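Local coordinates for protein 5'-tyrosyl-DNA phosphodiesterase (PDB 4GEW) that belongs to the endonuclease/exonuclease/phosphatase family, pairing a domain of the DNase I-like clan with an N-terminal UBA-like domain, at residues A[299-304]-A[316-321]; A[306-311]-A[347-352]; A[54-59]-A[80-85]. All blocks are in the same frame, centred on the assembly; numbering follows the deposited sequence.

Contact 1 (A[299-304]-A[316-321]); sequences TKFTWD and GAKMRF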
ATOM      1  N   THR A 299      17.617 -25.156 -17.307  1.00 58.88           N
ATOM      2  CA  THR A 299      16.930 -25.229 -16.016  1.00 56.74           C
ATOM      3  C   THR A 299      15.448 -24.875 -16.123  1.00 56.38           C
ATOM      4  O   THR A 299      14.784 -24.635 -15.112  1.00 56.41           O
ATOM      5  CB  THR A 299      17.587 -24.320 -14.954  1.00 59.29           C
ATOM      6  OG1 THR A 299      17.585 -22.960 -15.411  1.00 64.28           O
ATOM      7  CG2 THR A 299      19.025 -24.756 -14.678  1.00 62.60           C
ATOM      8  N   LYS A 300      14.933 -24.855 -17.347  1.00 53.61           N
ATOM      9  CA  LYS A 300      13.553 -24.444 -17.593  1.00 51.16           C
ATOM     10  C   LYS A 300      12.496 -25.423 -17.076  1.00 51.93           C
ATOM     11  O   LYS A 300      11.693 -25.079 -16.213  1.00 54.47           O
ATOM     12  CB  LYS A 300      13.334 -24.185 -19.088  1.00 55.10           C
ATOM     13  CG  LYS A 300      11.989 -23.559 -19.421  1.00 53.05           C
ATOM     14  CD  LYS A 300      11.890 -23.223 -20.899  1.00 56.79           C
ATOM     15  CE  LYS A 300      10.576 -22.531 -21.214  1.00 58.84           C
ATOM     16  NZ  LYS A 300      10.443 -22.213 -22.661  1.00 65.74           N
ATOM     17  N   PHE A 301      12.484 -26.639 -17.608  1.00 52.54           N
ATOM     18  CA  PHE A 301      11.391 -27.562 -17.311  1.00 46.96           C
ATOM     19  C   PHE A 301      11.559 -28.317 -15.990  1.00 47.86           C
ATOM     20  O   PHE A 301      12.629 -28.852 -15.694  1.00 51.10           O
ATOM     21  CB  PHE A 301      11.142 -28.496 -18.498  1.00 42.27           C
ATOM     22  CG  PHE A 301      10.813 -27.757 -19.765  1.00 47.23           C
ATOM     23  CD1 PHE A 301       9.575 -27.149 -19.922  1.00 48.43           C
ATOM     24  CD2 PHE A 301      11.749 -27.630 -20.779  1.00 48.97           C
ATOM     25  CE1 PHE A 301       9.273 -26.446 -21.072  1.00 53.81           C
ATOM     26  CE2 PHE A 301      11.453 -26.927 -21.934  1.00 54.38           C
ATOM     27  CZ  PHE A 301      10.216 -26.332 -22.081  1.00 58.32           C
ATOM     28  N   THR A 302      10.488 -28.341 -15.201  1.00 45.51           N
ATOM     29  CA  THR A 302      10.516 -28.911 -13.857  1.00 44.79           C
ATOM     30  C   THR A 302       9.709 -30.210 -13.781  1.00 50.69           C
ATOM     31  O   THR A 302       9.802 -30.956 -12.807  1.00 50.62           O
ATOM     32  CB  THR A 302       9.947 -27.920 -12.836  1.00 44.75           C
ATOM     33  OG1 THR A 302       8.562 -27.675 -13.124  1.00 48.22           O
ATOM     34  CG2 THR A 302      10.699 -26.608 -12.906  1.00 47.16           C
ATOM     35  N   TRP A 303       8.904 -30.456 -14.808  1.00 51.29           N
ATOM     36  CA  TRP A 303       8.162 -31.699 -14.935  1.00 54.15           C
ATOM     37  C   TRP A 303       8.354 -32.163 -16.376  1.00 54.15           C
ATOM     38  O   TRP A 303       7.776 -31.593 -17.295  1.00 55.68           O
ATOM     39  CB  TRP A 303       6.688 -31.460 -14.621  1.00 55.49           C
ATOM     40  CG  TRP A 303       5.855 -32.698 -14.508  1.00 53.47           C
ATOM     41  CD1 TRP A 303       5.713 -33.495 -13.409  1.00 55.85           C
ATOM     42  CD2 TRP A 303       5.016 -33.263 -15.522  1.00 54.72           C
ATOM     43  NE1 TRP A 303       4.848 -34.530 -13.682  1.00 54.51           N
ATOM     44  CE2 TRP A 303       4.409 -34.411 -14.974  1.00 57.59           C
ATOM     45  CE3 TRP A 303       4.724 -32.915 -16.846  1.00 57.71           C
ATOM     46  CZ2 TRP A 303       3.530 -35.213 -15.702  1.00 62.66           C
ATOM     47  CZ3 TRP A 303       3.852 -33.709 -17.565  1.00 59.37           C
ATOM     48  CH2 TRP A 303       3.264 -34.844 -16.992  1.00 62.27           C
ATOM     49  N   ASP A 304       9.178 -33.189 -16.563  1.00 51.03           N
ATOM     50  CA  ASP A 304       9.675 -33.566 -17.885  1.00 53.80           C
ATOM     51  C   ASP A 304       9.669 -35.087 -18.049  1.00 53.69           C
ATOM     52  O   ASP A 304      10.574 -35.768 -17.566  1.00 53.53           O
ATOM     53  CB  ASP A 304      11.108 -33.026 -18.050  1.00 52.44           C
ATOM     54  CG  ASP A 304      11.662 -33.211 -19.455  1.00 60.04           C
ATOM     55  OD1 ASP A 304      11.046 -33.932 -20.263  1.00 64.76           O
ATOM     56  OD2 ASP A 304      12.729 -32.634 -19.755  1.00 60.65           O
ATOM     57  N   GLY A 316       6.134 -37.958 -24.896  1.00 58.49           N
ATOM     58  CA  GLY A 316       6.708 -37.154 -23.837  1.00 55.41           C
ATOM     59  C   GLY A 316       5.952 -35.853 -23.666  1.00 56.37           C
ATOM     60  O   GLY A 316       5.302 -35.369 -24.597  1.00 59.12           O
ATOM     61  N   ALA A 317       6.026 -35.296 -22.463  1.00 52.23           N
ATOM     62  CA  ALA A 317       5.442 -33.999 -22.162  1.00 48.81           C
ATOM     63  C   ALA A 317       6.422 -33.280 -21.250  1.00 49.43           C
ATOM     64  O   ALA A 317       7.187 -33.933 -20.546  1.00 54.04           O
ATOM     65  CB  ALA A 317       4.115 -34.176 -21.464  1.00 47.97           C
ATOM     66  N   LYS A 318       6.407 -31.948 -21.263  1.00 48.56           N
ATOM     67  CA  LYS A 318       7.273 -31.169 -20.379  1.00 49.60           C
ATOM     68  C   LYS A 318       6.749 -29.756 -20.133  1.00 51.40           C
ATOM     69  O   LYS A 318       6.257 -29.093 -21.047  1.00 53.17           O
ATOM     70  CB  LYS A 318       8.720 -31.138 -20.891  1.00 49.98           C
ATOM     71  CG  LYS A 318       8.907 -30.502 -22.256  1.00 54.57           C
ATOM     72  CD  LYS A 318      10.384 -30.444 -22.647  1.00 54.67           C
ATOM     73  CE  LYS A 318      10.549 -29.910 -24.058  1.00 57.62           C
ATOM     74  NZ  LYS A 318      11.974 -29.793 -24.472  1.00 59.74           N
ATOM     75  N   MET A 319       6.863 -29.302 -18.888  1.00 51.40           N
ATOM     76  CA  MET A 319       6.256 -28.048 -18.456  1.00 52.18           C
ATOM     77  C   MET A 319       7.085 -27.371 -17.359  1.00 51.94           C
ATOM     78  O   MET A 319       7.801 -28.039 -16.608  1.00 52.01           O
ATOM     79  CB  MET A 319       4.838 -28.312 -17.932  1.00 52.68           C
ATOM     80  CG  MET A 319       3.798 -28.637 -19.007  1.00 58.01           C
ATOM     81  SD  MET A 319       3.230 -27.145 -19.852  1.00 67.63           S
ATOM     82  CE  MET A 319       2.198 -27.829 -21.136  1.00 67.61           C
ATOM     83  N   ARG A 320       6.992 -26.046 -17.279  1.00 44.07           N
ATOM     84  CA  ARG A 320       7.568 -25.317 -16.153  1.00 46.67           C
ATOM     85  C   ARG A 320       6.476 -25.110 -15.106  1.00 49.71           C
ATOM     86  O   ARG A 320       5.979 -23.997 -14.904  1.00 52.86           O
ATOM     87  CB  ARG A 320       8.186 -23.981 -16.595  1.00 46.94           C
ATOM     88  CG  ARG A 320       9.018 -23.296 -15.500  1.00 47.06           C
ATOM     89  CD  ARG A 320      10.002 -22.268 -16.059  1.00 46.33           C
ATOM     90  NE  ARG A 320       9.367 -21.039 -16.542  1.00 48.48           N
ATOM     91  CZ  ARG A 320       9.142 -19.964 -15.784  1.00 48.33           C
ATOM     92  NH1 ARG A 320       9.479 -19.967 -14.501  1.00 46.20           N
ATOM     93  NH2 ARG A 320       8.577 -18.884 -16.308  1.00 48.02           N
ATOM     94  N   PHE A 321       6.090 -26.209 -14.466  1.00 50.71           N
ATOM     95  CA  PHE A 321       4.984 -26.215 -13.512  1.00 49.25           C
ATOM     96  C   PHE A 321       5.378 -25.516 -12.210  1.00 52.76           C
ATOM     97  O   PHE A 321       4.561 -24.849 -11.570  1.00 51.69           O
ATOM     98  CB  PHE A 321       4.572 -27.658 -13.211  1.00 45.87           C
ATOM     99  CG  PHE A 321       3.615 -28.252 -14.220  1.00 49.66           C
ATOM    100  CD1 PHE A 321       2.912 -27.439 -15.098  1.00 50.80           C
ATOM    101  CD2 PHE A 321       3.413 -29.620 -14.274  1.00 49.32           C
ATOM    102  CE1 PHE A 321       2.025 -27.981 -16.013  1.00 56.84           C
ATOM    103  CE2 PHE A 321       2.526 -30.172 -15.185  1.00 56.86           C
ATOM    104  CZ  PHE A 321       1.831 -29.351 -16.058  1.00 58.38           C
TER
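The carbonyl oxygen of Met-319 takes two backbone bonds at once, from Thr-302 N at 3.0 Å and Trp-303 N at 3.2 Å, and the return bond runs from Met-319 N to Trp-303 O at 2.9 Å. Two consecutive residues facing one is the definition of a classic beta bulge, here in an antiparallel pairing. One step on, Asp-304 and Lys-318 form a non-hydrogen-bonded pair with side chains alongside each other; the Asp-304 carboxylate turns to Phe-306 N. On that side the extended chain of Lys-318 climbs over the Phe-301 ring, its CD 3.8 Å from the ring centroid and 19° off the normal, a CH-pi contact; chi1 of 61° sets CG between backbone N and carbonyl carbon and starts the chain toward the ring. CD of Lys-300 lies over the opposite face. From the bulge itself, the Trp-303 side chain runs beside Phe-321, its five-membered ring lying obliquely to the Phe-321 ring, planes 35° apart; Trp-303 CB meets Phe-321 CD2 at 3.8 Å, while Trp-303 CZ3 reaches Ala-317 CB. Lys-300 NZ bonds to the backbone O of Asp-22 of the second subunit. The chemistry implies a backbone-defined register, with two lysine aliphatic chains sandwiching one aromatic ring.

Contact 2 (A[306-311]-A[347-352]); sequences FKNDNK and LCFPSD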
ATOM      1  N   PHE A 306      10.112 -36.723 -20.748  1.00 54.66           N
ATOM      2  CA  PHE A 306      11.171 -37.116 -21.681  1.00 56.26           C
ATOM      3  C   PHE A 306      12.403 -37.572 -20.896  1.00 57.10           C
ATOM      4  O   PHE A 306      13.162 -38.426 -21.356  1.00 60.10           O
ATOM      5  CB  PHE A 306      11.590 -35.937 -22.571  1.00 54.79           C
ATOM      6  CG  PHE A 306      10.580 -35.555 -23.621  1.00 54.25           C
ATOM      7  CD1 PHE A 306       9.732 -34.479 -23.427  1.00 53.24           C
ATOM      8  CD2 PHE A 306      10.503 -36.252 -24.816  1.00 55.25           C
ATOM      9  CE1 PHE A 306       8.814 -34.111 -24.404  1.00 48.19           C
ATOM     10  CE2 PHE A 306       9.585 -35.894 -25.791  1.00 56.64           C
ATOM     11  CZ  PHE A 306       8.743 -34.818 -25.582  1.00 53.20           C
ATOM     12  N   LYS A 307      12.596 -36.983 -19.715  1.00 53.27           N
ATOM     13  CA  LYS A 307      13.804 -37.195 -18.917  1.00 59.42           C
ATOM     14  C   LYS A 307      13.517 -37.886 -17.586  1.00 59.12           C
ATOM     15  O   LYS A 307      14.396 -38.514 -17.002  1.00 61.12           O
ATOM     16  CB  LYS A 307      14.508 -35.857 -18.658  1.00 61.78           C
ATOM     17  CG  LYS A 307      15.244 -35.293 -19.859  1.00 67.77           C
ATOM     18  CD  LYS A 307      16.516 -36.077 -20.118  1.00 78.60           C
ATOM     19  CE  LYS A 307      17.264 -35.545 -21.329  1.00 89.08           C
ATOM     20  NZ  LYS A 307      16.514 -35.781 -22.594  1.00 92.14           N
ATOM     21  N   ASN A 308      12.288 -37.750 -17.104  1.00 56.07           N
ATOM     22  CA  ASN A 308      11.859 -38.402 -15.874  1.00 55.50           C
ATOM     23  C   ASN A 308      10.819 -39.471 -16.209  1.00 57.32           C
ATOM     24  O   ASN A 308       9.729 -39.153 -16.694  1.00 53.62           O
ATOM     25  CB  ASN A 308      11.280 -37.364 -14.906  1.00 53.64           C
ATOM     26  CG  ASN A 308      11.003 -37.930 -13.526  1.00 53.58           C
ATOM     27  OD1 ASN A 308      10.448 -39.014 -13.390  1.00 58.79           O
ATOM     28  ND2 ASN A 308      11.397 -37.193 -12.493  1.00 50.62           N
ATOM     29  N   ASP A 309      11.153 -40.736 -15.957  1.00 57.16           N
ATOM     30  CA  ASP A 309      10.247 -41.829 -16.300  1.00 58.31           C
ATOM     31  C   ASP A 309       9.431 -42.365 -15.128  1.00 58.88           C
ATOM     32  O   ASP A 309       8.884 -43.464 -15.212  1.00 62.99           O
ATOM     33  CB  ASP A 309      10.981 -42.981 -17.007  1.00 56.30           C
ATOM     34  CG  ASP A 309      12.195 -43.473 -16.235  1.00 63.53           C
ATOM     35  OD1 ASP A 309      12.272 -43.250 -15.002  1.00 62.60           O
ATOM     36  OD2 ASP A 309      13.077 -44.089 -16.872  1.00 67.56           O
ATOM     37  N   ASN A 310       9.341 -41.598 -14.044  1.00 54.33           N
ATOM     38  CA  ASN A 310       8.425 -41.954 -12.962  1.00 57.95           C
ATOM     39  C   ASN A 310       6.998 -42.085 -13.492  1.00 60.38           C
ATOM     40  O   ASN A 310       6.213 -42.900 -13.012  1.00 61.66           O
ATOM     41  CB  ASN A 310       8.483 -40.933 -11.823  1.00 54.25           C
ATOM     42  CG  ASN A 310       9.623 -41.205 -10.849  1.00 55.15           C
ATOM     43  OD1 ASN A 310      10.658 -41.758 -11.223  1.00 56.36           O
ATOM     44  ND2 ASN A 310       9.429 -40.822  -9.590  1.00 52.80           N
ATOM     45  N   LYS A 311       6.678 -41.273 -14.493  1.00 58.58           N
ATOM     46  CA  LYS A 311       5.415 -41.390 -15.200  1.00 61.89           C
ATOM     47  C   LYS A 311       5.676 -41.520 -16.690  1.00 63.76           C
ATOM     48  O   LYS A 311       6.616 -40.921 -17.216  1.00 64.66           O
ATOM     49  CB  LYS A 311       4.523 -40.192 -14.893  1.00 62.86           C
ATOM     50  CG  LYS A 311       4.247 -40.077 -13.414  1.00 67.81           C
ATOM     51  CD  LYS A 311       3.031 -39.249 -13.113  1.00 71.98           C
ATOM     52  CE  LYS A 311       2.893 -39.102 -11.615  1.00 76.38           C
ATOM     53  NZ  LYS A 311       1.675 -38.343 -11.263  1.00 85.98           N
ATOM     54  N   LEU A 347      15.797 -47.532  -8.596  1.00 60.09           N
ATOM     55  CA  LEU A 347      15.913 -47.136 -10.005  1.00 56.00           C
ATOM     56  C   LEU A 347      14.891 -46.100 -10.472  1.00 58.25           C
ATOM     57  O   LEU A 347      14.631 -45.971 -11.669  1.00 60.13           O
ATOM     58  CB  LEU A 347      15.878 -48.367 -10.921  1.00 54.99           C
ATOM     59  CG  LEU A 347      16.939 -49.430 -10.627  1.00 59.02           C
ATOM     60  CD1 LEU A 347      16.799 -50.626 -11.560  1.00 53.58           C
ATOM     61  CD2 LEU A 347      18.331 -48.824 -10.726  1.00 60.41           C
ATOM     62  N   CYS A 348      14.318 -45.357  -9.534  1.00 57.13           N
ATOM     63  CA  CYS A 348      13.409 -44.281  -9.895  1.00 55.04           C
ATOM     64  C   CYS A 348      13.918 -42.962  -9.340  1.00 55.91           C
ATOM     65  O   CYS A 348      14.858 -42.932  -8.544  1.00 56.53           O
ATOM     66  CB  CYS A 348      11.992 -44.564  -9.386  1.00 59.34           C
ATOM     67  SG  CYS A 348      11.813 -44.537  -7.586  1.00 67.09           S
ATOM     68  N   PHE A 349      13.304 -41.868  -9.773  1.00 54.63           N
ATOM     69  CA  PHE A 349      13.656 -40.552  -9.264  1.00 53.02           C
ATOM     70  C   PHE A 349      12.858 -40.301  -7.991  1.00 52.09           C
ATOM     71  O   PHE A 349      11.817 -40.926  -7.788  1.00 51.76           O
ATOM     72  CB  PHE A 349      13.383 -39.486 -10.329  1.00 51.47           C
ATOM     73  CG  PHE A 349      14.196 -39.666 -11.580  1.00 50.13           C
ATOM     74  CD1 PHE A 349      13.679 -40.361 -12.667  1.00 51.01           C
ATOM     75  CD2 PHE A 349      15.482 -39.161 -11.665  1.00 47.85           C
ATOM     76  CE1 PHE A 349      14.430 -40.542 -13.824  1.00 51.13           C
ATOM     77  CE2 PHE A 349      16.240 -39.334 -12.819  1.00 49.46           C
ATOM     78  CZ  PHE A 349      15.713 -40.025 -13.899  1.00 51.85           C
ATOM     79  N   PRO A 350      13.355 -39.410  -7.115  1.00 53.18           N
ATOM     80  CA  PRO A 350      12.638 -39.091  -5.872  1.00 52.61           C
ATOM     81  C   PRO A 350      11.194 -38.683  -6.154  1.00 54.73           C
ATOM     82  O   PRO A 350      10.290 -39.016  -5.391  1.00 57.02           O
ATOM     83  CB  PRO A 350      13.416 -37.891  -5.318  1.00 53.80           C
ATOM     84  CG  PRO A 350      14.797 -38.054  -5.859  1.00 50.71           C
ATOM     85  CD  PRO A 350      14.641 -38.692  -7.218  1.00 49.48           C
ATOM     86  N   SER A 351      10.987 -37.978  -7.260  1.00 55.72           N
ATOM     87  CA  SER A 351       9.663 -37.490  -7.621  1.00 54.42           C
ATOM     88  C   SER A 351       9.571 -37.358  -9.133  1.00 55.22           C
ATOM     89  O   SER A 351      10.592 -37.359  -9.828  1.00 52.95           O
ATOM     90  CB  SER A 351       9.411 -36.126  -6.970  1.00 51.02           C
ATOM     91  OG  SER A 351       8.163 -35.580  -7.362  1.00 52.10           O
ATOM     92  N   ASP A 352       8.349 -37.241  -9.642  1.00 54.14           N
ATOM     93  CA  ASP A 352       8.159 -36.951 -11.054  1.00 54.69           C
ATOM     94  C   ASP A 352       8.474 -35.480 -11.350  1.00 55.04           C
ATOM     95  O   ASP A 352       8.537 -35.074 -12.505  1.00 60.09           O
ATOM     96  CB  ASP A 352       6.747 -37.336 -11.519  1.00 59.44           C
ATOM     97  CG  ASP A 352       5.662 -36.513 -10.850  1.00 64.77           C
ATOM     98  OD1 ASP A 352       4.638 -36.239 -11.514  1.00 69.28           O
ATOM     99  OD2 ASP A 352       5.822 -36.143  -9.667  1.00 64.66           O
TER
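Two irregular loops of the DNase I-like domain, one between strands 303-304 and 318-327 and the other leading into strand 355-361, are joined here by the side-chain amides of Asn-308 and Asn-310, the first oriented by an Asx turn. Asn-308 OD1 accepts from Asn-310 N at 2.9 Å, which fixes the Asn-308 amide and leaves ND2 to reach across to Ser-351 O at 2.8 Å, in the carbonyl plane on a lone pair. The Asn-310 amide grips the backbone of Phe-349 at both ends: Phe-349 N gives to OD1 at 3.0 Å, on a lone pair, while ND2 gives to Phe-349 O with an N-H...O angle of 165° but from 46° above that carbonyl's plane. The same OD1 lies at the edge of the Phe-349 ring, 3.6 Å from CD1. Asp-309 OD1 also sits near the ring's edge, and its carboxylate pairs with Arg-342. Lys-311 NZ makes a long salt bridge to Asp-352 OD1 at 3.6 Å; that oxygen is also bonded by Trp-303 NE1. Phe-349 meets Trp-354 edge-to-face. With the Asx turn as its motif, the arrangement lets asparagine amides take the place of strand pairing between two irregular loops of the DNase I-like domain.

Contact 3 (A[54-59]-A[80-85]); sequences IITATD and VFYGSE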
ATOM      1  N   ILE A  54       9.893  29.041 -11.982  1.00 99.97           N
ATOM      2  CA  ILE A  54       9.571  30.078 -11.006  1.00 99.66           C
ATOM      3  C   ILE A  54       8.465  29.628 -10.053  1.00 95.53           C
ATOM      4  O   ILE A  54       8.576  29.790  -8.838  1.00 97.30           O
ATOM      5  CB  ILE A  54       9.143  31.396 -11.695  1.00100.04           C
ATOM      6  CG1 ILE A  54      10.295  31.982 -12.513  1.00103.28           C
ATOM      7  CG2 ILE A  54       8.668  32.411 -10.667  1.00100.48           C
ATOM      8  CD1 ILE A  54      11.472  32.448 -11.679  1.00105.42           C
ATOM      9  N   ILE A  55       7.402  29.056 -10.613  1.00 89.73           N
ATOM     10  CA  ILE A  55       6.246  28.635  -9.825  1.00 87.52           C
ATOM     11  C   ILE A  55       6.581  27.540  -8.812  1.00 86.33           C
ATOM     12  O   ILE A  55       6.178  27.616  -7.652  1.00 87.08           O
ATOM     13  CB  ILE A  55       5.100  28.145 -10.729  1.00 88.40           C
ATOM     14  CG1 ILE A  55       4.551  29.300 -11.567  1.00 89.86           C
ATOM     15  CG2 ILE A  55       3.986  27.533  -9.900  1.00 86.57           C
ATOM     16  CD1 ILE A  55       3.531  28.868 -12.600  1.00 89.91           C
ATOM     17  N   THR A  56       7.323  26.531  -9.252  1.00 86.82           N
ATOM     18  CA  THR A  56       7.623  25.385  -8.400  1.00 87.83           C
ATOM     19  C   THR A  56       8.915  25.558  -7.612  1.00 92.14           C
ATOM     20  O   THR A  56       9.259  24.709  -6.784  1.00 95.00           O
ATOM     21  CB  THR A  56       7.724  24.090  -9.218  1.00 86.41           C
ATOM     22  OG1 THR A  56       8.791  24.206 -10.165  1.00 88.63           O
ATOM     23  CG2 THR A  56       6.424  23.825  -9.953  1.00 83.29           C
ATOM     24  N   ALA A  57       9.620  26.657  -7.873  1.00 93.08           N
ATOM     25  CA  ALA A  57      10.930  26.915  -7.271  1.00 97.91           C
ATOM     26  C   ALA A  57      11.917  25.770  -7.525  1.00101.45           C
ATOM     27  O   ALA A  57      12.724  25.423  -6.661  1.00 99.36           O
ATOM     28  CB  ALA A  57      10.802  27.206  -5.775  1.00 97.11           C
ATOM     29  N   THR A  58      11.830  25.185  -8.716  1.00 99.42           N
ATOM     30  CA  THR A  58      12.767  24.157  -9.149  1.00106.02           C
ATOM     31  C   THR A  58      13.463  24.667 -10.404  1.00109.28           C
ATOM     32  O   THR A  58      13.041  25.671 -10.974  1.00107.75           O
ATOM     33  CB  THR A  58      12.046  22.826  -9.440  1.00108.33           C
ATOM     34  OG1 THR A  58      11.160  22.986 -10.556  1.00105.87           O
ATOM     35  CG2 THR A  58      11.246  22.378  -8.222  1.00 96.39           C
ATOM     36  N   ASP A  59      14.529  23.998 -10.833  1.00114.76           N
ATOM     37  CA  ASP A  59      15.303  24.490 -11.974  1.00117.46           C
ATOM     38  C   ASP A  59      14.658  24.163 -13.323  1.00113.65           C
ATOM     39  O   ASP A  59      13.644  23.468 -13.383  1.00109.24           O
ATOM     40  CB  ASP A  59      16.757  24.001 -11.919  1.00124.38           C
ATOM     41  CG  ASP A  59      16.869  22.496 -11.791  1.00128.86           C
ATOM     42  OD1 ASP A  59      15.929  21.788 -12.201  1.00127.13           O
ATOM     43  OD2 ASP A  59      17.904  22.017 -11.283  1.00134.69           O
ATOM     44  N   VAL A  80       0.833  17.407 -12.104  1.00 80.01           N
ATOM     45  CA  VAL A  80       1.671  16.217 -12.033  1.00 79.57           C
ATOM     46  C   VAL A  80       2.766  16.365 -10.978  1.00 72.93           C
ATOM     47  O   VAL A  80       2.985  15.465 -10.170  1.00 72.39           O
ATOM     48  CB  VAL A  80       2.293  15.888 -13.412  1.00 86.38           C
ATOM     49  CG1 VAL A  80       3.562  15.069 -13.258  1.00 85.19           C
ATOM     50  CG2 VAL A  80       1.284  15.158 -14.287  1.00 93.70           C
ATOM     51  N   PHE A  81       3.451  17.501 -10.974  1.00 73.13           N
ATOM     52  CA  PHE A  81       4.518  17.707 -10.001  1.00 71.49           C
ATOM     53  C   PHE A  81       4.002  17.622  -8.563  1.00 66.59           C
ATOM     54  O   PHE A  81       4.617  16.976  -7.716  1.00 64.02           O
ATOM     55  CB  PHE A  81       5.238  19.036 -10.228  1.00 70.06           C
ATOM     56  CG  PHE A  81       6.265  19.339  -9.181  1.00 73.32           C
ATOM     57  CD1 PHE A  81       7.416  18.577  -9.083  1.00 75.84           C
ATOM     58  CD2 PHE A  81       6.076  20.377  -8.283  1.00 74.71           C
ATOM     59  CE1 PHE A  81       8.362  18.844  -8.115  1.00 74.43           C
ATOM     60  CE2 PHE A  81       7.021  20.650  -7.313  1.00 74.64           C
ATOM     61  CZ  PHE A  81       8.166  19.883  -7.229  1.00 74.19           C
ATOM     62  N   TYR A  82       2.864  18.254  -8.298  1.00 66.75           N
ATOM     63  CA  TYR A  82       2.330  18.305  -6.940  1.00 66.93           C
ATOM     64  C   TYR A  82       1.460  17.109  -6.574  1.00 69.33           C
ATOM     65  O   TYR A  82       1.470  16.668  -5.427  1.00 68.81           O
ATOM     66  CB  TYR A  82       1.557  19.606  -6.704  1.00 64.77           C
ATOM     67  CG  TYR A  82       2.435  20.830  -6.728  1.00 61.82           C
ATOM     68  CD1 TYR A  82       3.471  20.975  -5.819  1.00 64.99           C
ATOM     69  CD2 TYR A  82       2.230  21.841  -7.653  1.00 61.83           C
ATOM     70  CE1 TYR A  82       4.288  22.091  -5.833  1.00 62.83           C
ATOM     71  CE2 TYR A  82       3.044  22.965  -7.676  1.00 65.14           C
ATOM     72  CZ  TYR A  82       4.071  23.084  -6.759  1.00 63.81           C
ATOM     73  OH  TYR A  82       4.892  24.195  -6.767  1.00 63.85           O
ATOM     74  N   GLY A  83       0.714  16.585  -7.542  1.00 74.72           N
ATOM     75  CA  GLY A  83      -0.289  15.576  -7.249  1.00 76.43           C
ATOM     76  C   GLY A  83       0.024  14.151  -7.667  1.00 81.79           C
ATOM     77  O   GLY A  83      -0.440  13.203  -7.028  1.00 79.79           O
ATOM     78  N   SER A  84       0.792  13.987  -8.741  1.00 86.32           N
ATOM     79  CA  SER A  84       1.066  12.651  -9.267  1.00 88.01           C
ATOM     80  C   SER A  84       1.947  11.825  -8.335  1.00 84.20           C
ATOM     81  O   SER A  84       2.900  12.328  -7.740  1.00 79.18           O
ATOM     82  CB  SER A  84       1.696  12.719 -10.661  1.00 92.17           C
ATOM     83  OG  SER A  84       2.069  11.425 -11.102  1.00 97.19           O
ATOM     84  N   GLU A  85       1.624  10.542  -8.231  1.00 89.47           N
ATOM     85  CA  GLU A  85       2.314   9.639  -7.322  1.00 93.59           C
ATOM     86  C   GLU A  85       3.716   9.303  -7.819  1.00 96.35           C
ATOM     87  O   GLU A  85       4.581   8.923  -7.037  1.00 97.87           O
ATOM     88  CB  GLU A  85       1.487   8.369  -7.150  1.00101.82           C
ATOM     89  CG  GLU A  85       1.945   7.466  -6.020  1.00104.87           C
ATOM     90  CD  GLU A  85       1.133   6.190  -5.942  1.00110.82           C
ATOM     91  OE1 GLU A  85       0.049   6.137  -6.566  1.00115.22           O
ATOM     92  OE2 GLU A  85       1.579   5.239  -5.267  1.00111.05           O
TER
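Thr-56, Tyr-82 and Phe-81 account for most of this small interface, in which helix 45-56 meets the last turn of helix 74-83. No hydrogen bond crosses it; the evidence is in the van der Waals distances. Thr-56 points its CB toward the other helix and presents its methyl to both aromatic residues: CG2 is 3.8 Å from Phe-81 CD2 and 3.6 Å from Tyr-82 OH. The torsion explains the choice of branch, since chi1 of 62° turns OG1 back over its own backbone, where it bonds to Phe-52 O, and leaves CG2 as the group that faces across. Tyr-82 arrives from beside its helix and brings its hydroxyl up to the backbone at Thr-56, with OH 3.4 Å from Thr-56 CA. Phe-81 has its CG opposite the backbone N, chi1 175°, which swings the ring toward the 54-59 segment. Its far end touches Thr-58, CZ lying 4.1 Å from CG2. Within their own helix the two aromatic residues also meet each other, Phe-81 CD2 standing 3.5 Å above the plane of the Tyr-82 ring, near its rim.

On the threonine side, Thr-58 OG1 donates to Thr-56 OG1 at 2.7 Å, bridging the residue with positive phi, Ala-57, at which the chain leaves the helix. Asp-59 then N-caps helix 60-66. Phe-52 of helix 45-56 touches both Phe-81 and Thr-58, so the contact joins the first and third helices of the UBA-like domain beside the turn into the second, while Tyr-82 also packs on Ser-280 of the second subunit.

From the N terminus, contact 3 comes first: it closes a 20-residue excursion, mostly helical, within the UBA-like domain, and is finished before the other two begin. Contacts 1 and 2 cross, because their segments alternate along the chain: 299-304, 306-311, 316-321, 347-352. Contact 1 closes a loop of 11 residues free of helix and strand and pairs 303-304 with the start of strand 318-327. Contact 2 spans 35 residues, including strands 318-327 and 332-338, and joins the loop after 303-304 to the loop before 355-361. Their centres lie 12 Å apart, and Trp-303 and Asp-352 connect them. Contact 3 sits about 51 Å from contact 1, centre to centre, yet both touch the second subunit.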